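Local atomic coordinates of GH18 chiitnase (PDB entry 6K7Z), a protein that hydrolyses chitin as a family 18 glycoside hydrolase, cutting within the polysaccharide chain as an endochitinase. Residues Y86-L100 and G127-L141. Residues are numbered along the deposited sequence; the frame is centred on the assembly and turned at random.
Sequences YRSLSEDTAKLADSL and GYDGAQFLISLTQEL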
loop_
_atom_site.group_PDB
_atom_site.type_symbol
_atom_site.label_atom_id
_atom_site.label_comp_id
_atom_site.label_asym_id
_atom_site.label_seq_id
_atom_site.Cartn_x
_atom_site.Cartn_y
_atom_site.Cartn_z
ATOM N N TYR A 86 0.104 17.625 -1.875
ATOM C CA TYR A 86 0.171 17.225 -0.473
ATOM C C TYR A 86 0.360 18.433 0.436
ATOM O O TYR A 86 -0.219 18.497 1.524
ATOM C CB TYR A 86 1.324 16.243 -0.253
ATOM C CG TYR A 86 1.106 14.814 -0.722
ATOM C CD1 TYR A 86 0.124 14.009 -0.149
ATOM C CD2 TYR A 86 1.925 14.254 -1.695
ATOM C CE1 TYR A 86 -0.059 12.689 -0.565
ATOM C CE2 TYR A 86 1.756 12.940 -2.109
ATOM C CZ TYR A 86 0.766 12.163 -1.541
ATOM O OH TYR A 86 0.600 10.852 -1.963
ATOM N N ARG A 87 1.183 19.393 0.015
ATOM C CA ARG A 87 1.398 20.588 0.830
ATOM C C ARG A 87 0.078 21.276 1.142
ATOM O O ARG A 87 -0.182 21.658 2.291
ATOM C CB ARG A 87 2.340 21.554 0.115
ATOM C CG ARG A 87 2.838 22.713 0.984
ATOM C CD ARG A 87 3.667 23.672 0.145
ATOM N NE ARG A 87 4.321 24.703 0.946
ATOM C CZ ARG A 87 4.958 25.750 0.430
ATOM N NH1 ARG A 87 5.010 25.907 -0.889
ATOM N NH2 ARG A 87 5.542 26.640 1.228
ATOM N N SER A 88 -0.769 21.443 0.127
ATOM C CA SER A 88 -2.082 22.042 0.344
ATOM C C SER A 88 -2.950 21.166 1.234
ATOM O O SER A 88 -3.620 21.665 2.147
ATOM C CB SER A 88 -2.773 22.284 -0.995
ATOM O OG SER A 88 -2.020 23.176 -1.797
ATOM N N LEU A 89 -2.962 19.856 0.972
ATOM C CA LEU A 89 -3.787 18.954 1.760
ATOM C C LEU A 89 -3.384 18.965 3.219
ATOM O O LEU A 89 -4.236 18.778 4.096
ATOM C CB LEU A 89 -3.685 17.532 1.215
ATOM C CG LEU A 89 -4.237 17.318 -0.187
ATOM C CD1 LEU A 89 -3.856 15.930 -0.645
ATOM C CD2 LEU A 89 -5.749 17.485 -0.206
ATOM N N SER A 90 -2.096 19.176 3.494
ATOM C CA SER A 90 -1.602 19.129 4.861
ATOM C C SER A 90 -2.191 20.235 5.716
ATOM O O SER A 90 -2.145 20.134 6.945
ATOM C CB SER A 90 -0.079 19.232 4.885
ATOM O OG SER A 90 0.336 20.556 4.564
ATOM N N GLU A 91 -2.727 21.286 5.091
ATOM C CA GLU A 91 -3.347 22.384 5.822
ATOM C C GLU A 91 -4.795 22.102 6.204
ATOM O O GLU A 91 -5.372 22.884 6.971
ATOM C CB GLU A 91 -3.257 23.672 4.993
ATOM C CG GLU A 91 -1.806 24.044 4.664
ATOM C CD GLU A 91 -1.683 25.157 3.639
ATOM O OE1 GLU A 91 -2.683 25.460 2.955
ATOM O OE2 GLU A 91 -0.574 25.725 3.522
ATOM N N ASP A 92 -5.384 21.005 5.716
ATOM C CA ASP A 92 -6.728 20.617 6.139
ATOM C C ASP A 92 -6.925 19.108 5.999
ATOM O O ASP A 92 -7.659 18.643 5.117
ATOM C CB ASP A 92 -7.782 21.396 5.344
ATOM C CG ASP A 92 -9.166 21.339 5.977
ATOM O OD1 ASP A 92 -9.418 20.451 6.816
ATOM O OD2 ASP A 92 -10.009 22.191 5.629
ATOM N N THR A 93 -6.278 18.332 6.875
ATOM C CA THR A 93 -6.388 16.878 6.797
ATOM C C THR A 93 -7.793 16.392 7.115
ATOM O O THR A 93 -8.190 15.322 6.648
ATOM C CB THR A 93 -5.387 16.209 7.745
ATOM O OG1 THR A 93 -5.682 16.589 9.101
ATOM C CG2 THR A 93 -3.978 16.629 7.389
ATOM N N ALA A 94 -8.559 17.142 7.913
ATOM C CA ALA A 94 -9.900 16.675 8.242
ATOM C C ALA A 94 -10.782 16.674 7.003
ATOM O O ALA A 94 -11.592 15.763 6.810
ATOM C CB ALA A 94 -10.505 17.536 9.350
ATOM N N LYS A 95 -10.617 17.680 6.144
ATOM C CA LYS A 95 -11.379 17.741 4.908
ATOM C C LYS A 95 -10.986 16.608 3.974
ATOM O O LYS A 95 -11.854 15.965 3.369
ATOM C CB LYS A 95 -11.166 19.099 4.235
ATOM C CG LYS A 95 -11.984 19.305 2.980
ATOM C CD LYS A 95 -11.932 20.763 2.507
ATOM C CE LYS A 95 -12.942 20.998 1.382
ATOM N NZ LYS A 95 -12.835 22.346 0.737
ATOM N N LEU A 96 -9.681 16.354 3.847
ATOM C CA LEU A 96 -9.211 15.221 3.060
ATOM C C LEU A 96 -9.763 13.914 3.617
ATOM O O LEU A 96 -10.300 13.081 2.872
ATOM C CB LEU A 96 -7.681 15.207 3.043
ATOM C CG LEU A 96 -7.020 14.022 2.334
ATOM C CD1 LEU A 96 -7.420 13.989 0.869
ATOM C CD2 LEU A 96 -5.503 14.072 2.470
ATOM N N ALA A 97 -9.671 13.736 4.940
ATOM C CA ALA A 97 -10.178 12.514 5.558
ATOM C C ALA A 97 -11.651 12.308 5.248
ATOM O O ALA A 97 -12.080 11.187 4.944
ATOM C CB ALA A 97 -9.957 12.555 7.067
ATOM N N ASP A 98 -12.444 13.383 5.311
ATOM C CA ASP A 98 -13.872 13.252 5.053
ATOM C C ASP A 98 -14.133 12.851 3.612
ATOM O O ASP A 98 -14.995 12.005 3.343
ATOM C CB ASP A 98 -14.594 14.560 5.373
ATOM C CG ASP A 98 -16.033 14.551 4.893
ATOM O OD1 ASP A 98 -16.880 13.922 5.566
ATOM O OD2 ASP A 98 -16.315 15.151 3.829
ATOM N N SER A 99 -13.394 13.441 2.669
ATOM C CA SER A 99 -13.535 13.042 1.270
ATOM C C SER A 99 -13.177 11.572 1.070
ATOM O O SER A 99 -13.879 10.839 0.361
ATOM C CB SER A 99 -12.664 13.930 0.387
ATOM O OG SER A 99 -13.041 15.291 0.512
ATOM N N LEU A 100 -12.074 11.123 1.674
ATOM C CA LEU A 100 -11.669 9.728 1.522
ATOM C C LEU A 100 -12.685 8.783 2.163
ATOM O O LEU A 100 -13.090 7.777 1.559
ATOM C CB LEU A 100 -10.282 9.514 2.132
ATOM C CG LEU A 100 -9.060 10.066 1.390
ATOM C CD1 LEU A 100 -7.820 9.901 2.249
ATOM C CD2 LEU A 100 -8.854 9.368 0.060
ATOM N N GLY A 127 8.273 22.088 2.260
ATOM C CA GLY A 127 7.417 23.133 2.781
ATOM C C GLY A 127 6.252 22.641 3.607
ATOM O O GLY A 127 5.294 23.388 3.810
ATOM N N TYR A 128 6.293 21.395 4.076
ATOM C CA TYR A 128 5.314 20.910 5.038
ATOM C C TYR A 128 5.890 19.667 5.697
ATOM O O TYR A 128 6.752 18.993 5.131
ATOM C CB TYR A 128 3.948 20.611 4.389
ATOM C CG TYR A 128 3.902 19.315 3.591
ATOM C CD1 TYR A 128 4.383 19.258 2.285
ATOM C CD2 TYR A 128 3.380 18.148 4.148
ATOM C CE1 TYR A 128 4.350 18.065 1.549
ATOM C CE2 TYR A 128 3.344 16.947 3.420
ATOM C CZ TYR A 128 3.824 16.919 2.123
ATOM O OH TYR A 128 3.796 15.741 1.410
ATOM N N ASP A 129 5.426 19.394 6.909
ATOM C CA ASP A 129 5.904 18.263 7.696
ATOM C C ASP A 129 5.151 17.011 7.249
ATOM O O ASP A 129 3.966 16.854 7.545
ATOM C CB ASP A 129 5.691 18.557 9.178
ATOM C CG ASP A 129 6.362 17.548 10.088
ATOM O OD1 ASP A 129 6.492 16.371 9.697
ATOM O OD2 ASP A 129 6.752 17.942 11.207
ATOM N N GLY A 130 5.831 16.119 6.532
ATOM C CA GLY A 130 5.147 14.949 6.000
ATOM C C GLY A 130 4.740 13.953 7.073
ATOM O O GLY A 130 3.684 13.317 6.975
ATOM N N ALA A 131 5.574 13.787 8.100
ATOM C CA ALA A 131 5.220 12.883 9.185
ATOM C C ALA A 131 3.967 13.363 9.902
ATOM O O ALA A 131 3.041 12.583 10.148
ATOM C CB ALA A 131 6.390 12.743 10.161
ATOM N N GLN A 132 3.911 14.655 10.235
ATOM C CA GLN A 132 2.722 15.158 10.909
ATOM C C GLN A 132 1.497 15.081 10.005
ATOM O O GLN A 132 0.383 14.858 10.495
ATOM C CB GLN A 132 2.955 16.585 11.403
ATOM C CG GLN A 132 1.712 17.195 12.052
ATOM C CD GLN A 132 1.239 16.394 13.270
ATOM O OE1 GLN A 132 2.014 16.126 14.193
ATOM N NE2 GLN A 132 -0.036 15.984 13.257
ATOM N N PHE A 133 1.686 15.240 8.690
ATOM C CA PHE A 133 0.582 15.060 7.753
ATOM C C PHE A 133 0.042 13.638 7.827
ATOM O O PHE A 133 -1.169 13.422 7.967
ATOM C CB PHE A 133 1.041 15.385 6.334
ATOM C CG PHE A 133 0.066 14.952 5.272
ATOM C CD1 PHE A 133 -1.186 15.544 5.176
ATOM C CD2 PHE A 133 0.403 13.961 4.359
ATOM C CE1 PHE A 133 -2.082 15.153 4.198
ATOM C CE2 PHE A 133 -0.487 13.556 3.375
ATOM C CZ PHE A 133 -1.738 14.151 3.290
ATOM N N LEU A 134 0.934 12.653 7.742
ATOM C CA LEU A 134 0.496 11.266 7.792
ATOM C C LEU A 134 -0.093 10.919 9.151
ATOM O O LEU A 134 -1.065 10.166 9.239
ATOM C CB LEU A 134 1.668 10.361 7.456
ATOM C CG LEU A 134 2.122 10.542 6.015
ATOM C CD1 LEU A 134 3.435 9.806 5.829
ATOM C CD2 LEU A 134 1.074 10.003 5.059
ATOM N N ILE A 135 0.479 11.463 10.223
ATOM C CA ILE A 135 -0.080 11.235 11.555
ATOM C C ILE A 135 -1.495 11.796 11.645
ATOM O O ILE A 135 -2.428 11.102 12.061
ATOM C CB ILE A 135 0.841 11.847 12.622
ATOM C CG1 ILE A 135 2.102 10.992 12.745
ATOM C CG2 ILE A 135 0.112 12.017 13.966
ATOM C CD1 ILE A 135 3.228 11.675 13.483
ATOM N N SER A 136 -1.673 13.056 11.259
ATOM C CA SER A 136 -3.001 13.672 11.333
ATOM C C SER A 136 -3.987 13.001 10.386
ATOM O O SER A 136 -5.140 12.748 10.756
ATOM C CB SER A 136 -2.906 15.168 11.030
ATOM O OG SER A 136 -4.211 15.740 10.993
ATOM N N LEU A 137 -3.568 12.733 9.145
ATOM C CA LEU A 137 -4.464 12.059 8.212
ATOM C C LEU A 137 -4.899 10.697 8.748
ATOM O O LEU A 137 -6.082 10.345 8.677
ATOM C CB LEU A 137 -3.798 11.907 6.846
ATOM C CG LEU A 137 -4.649 11.165 5.813
ATOM C CD1 LEU A 137 -5.949 11.913 5.534
ATOM C CD2 LEU A 137 -3.860 10.914 4.516
ATOM N N THR A 138 -3.964 9.928 9.315
ATOM C CA THR A 138 -4.340 8.626 9.855
ATOM C C THR A 138 -5.361 8.768 10.977
ATOM O O THR A 138 -6.367 8.052 10.999
ATOM C CB THR A 138 -3.102 7.866 10.336
ATOM O OG1 THR A 138 -2.255 7.571 9.216
ATOM C CG2 THR A 138 -3.504 6.559 11.001
ATOM N N GLN A 139 -5.148 9.723 11.888
ATOM C CA GLN A 139 -6.065 9.896 13.007
ATOM C C GLN A 139 -7.456 10.279 12.517
ATOM O O GLN A 139 -8.464 9.721 12.968
ATOM C CB GLN A 139 -5.522 10.953 13.967
ATOM C CG GLN A 139 -4.355 10.477 14.820
ATOM C CD GLN A 139 -3.702 11.600 15.608
ATOM O OE1 GLN A 139 -3.798 12.770 15.240
ATOM N NE2 GLN A 139 -3.021 11.244 16.693
ATOM N N GLU A 140 -7.529 11.233 11.589
ATOM C CA GLU A 140 -8.825 11.699 11.113
ATOM C C GLU A 140 -9.535 10.624 10.309
ATOM O O GLU A 140 -10.764 10.498 10.369
ATOM C CB GLU A 140 -8.646 12.963 10.277
ATOM C CG GLU A 140 -8.021 14.110 11.033
ATOM C CD GLU A 140 -8.987 14.737 12.014
ATOM O OE1 GLU A 140 -10.174 14.322 12.040
ATOM O OE2 GLU A 140 -8.564 15.655 12.738
ATOM N N LEU A 141 -8.778 9.843 9.545
ATOM C CA LEU A 141 -9.378 8.766 8.770
ATOM C C LEU A 141 -9.901 7.667 9.686
ATOM O O LEU A 141 -11.011 7.154 9.482
ATOM C CB LEU A 141 -8.340 8.227 7.787
ATOM C CG LEU A 141 -8.707 7.628 6.434
ATOM C CD1 LEU A 141 -9.753 8.442 5.713
ATOM C CD2 LEU A 141 -7.432 7.544 5.600
#
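Helices Thr93-Leu100 and Gly130-Leu141 run in the same general direction, with their axes at 46° and 8.6 Å apart at the closest. The side chain of Thr93 is a knob among Phe133, Ser136, Leu137 and Glu140. Its OG1 lies between the backbone N and the carbonyl carbon (chi1 62°), which turns it to Ser136. Thr93 OG1 and Ser136 OG share a short hydrogen bond of 2.5 Å. The methyl CG2 of Thr93 lies against Phe133 CD1. Phe133 in turn enters a hole formed by Tyr86, Leu89, Thr93 and Leu96, and Leu96 CD2 meets its ring at the edge. Further along, Ala97 CB sits 3.5 Å from Glu140 CB, and Leu137 fits among Thr93, Leu96, Ala97 and Leu100. These are neighbouring outer helices of the TIM barrel, on either side of strand 111-115 in the chain. Near the start of helix 130-144, Arg87 CA lies over one face of the Tyr128 ring, 4.0 Å from its centroid. Tyr128 OH comes 3.0 Å from Tyr86 CB and is hydrogen-bonded to Asp118 and Tyr116. With an alanine at Tyr128, Arg87 CA and Tyr86 CB would probably lose their cover and Asp118 this hydroxyl partner. Extended Arg87 donates from NE to Gly127 O at 3.3 Å, a bent bond (142°) from above the carbonyl plane.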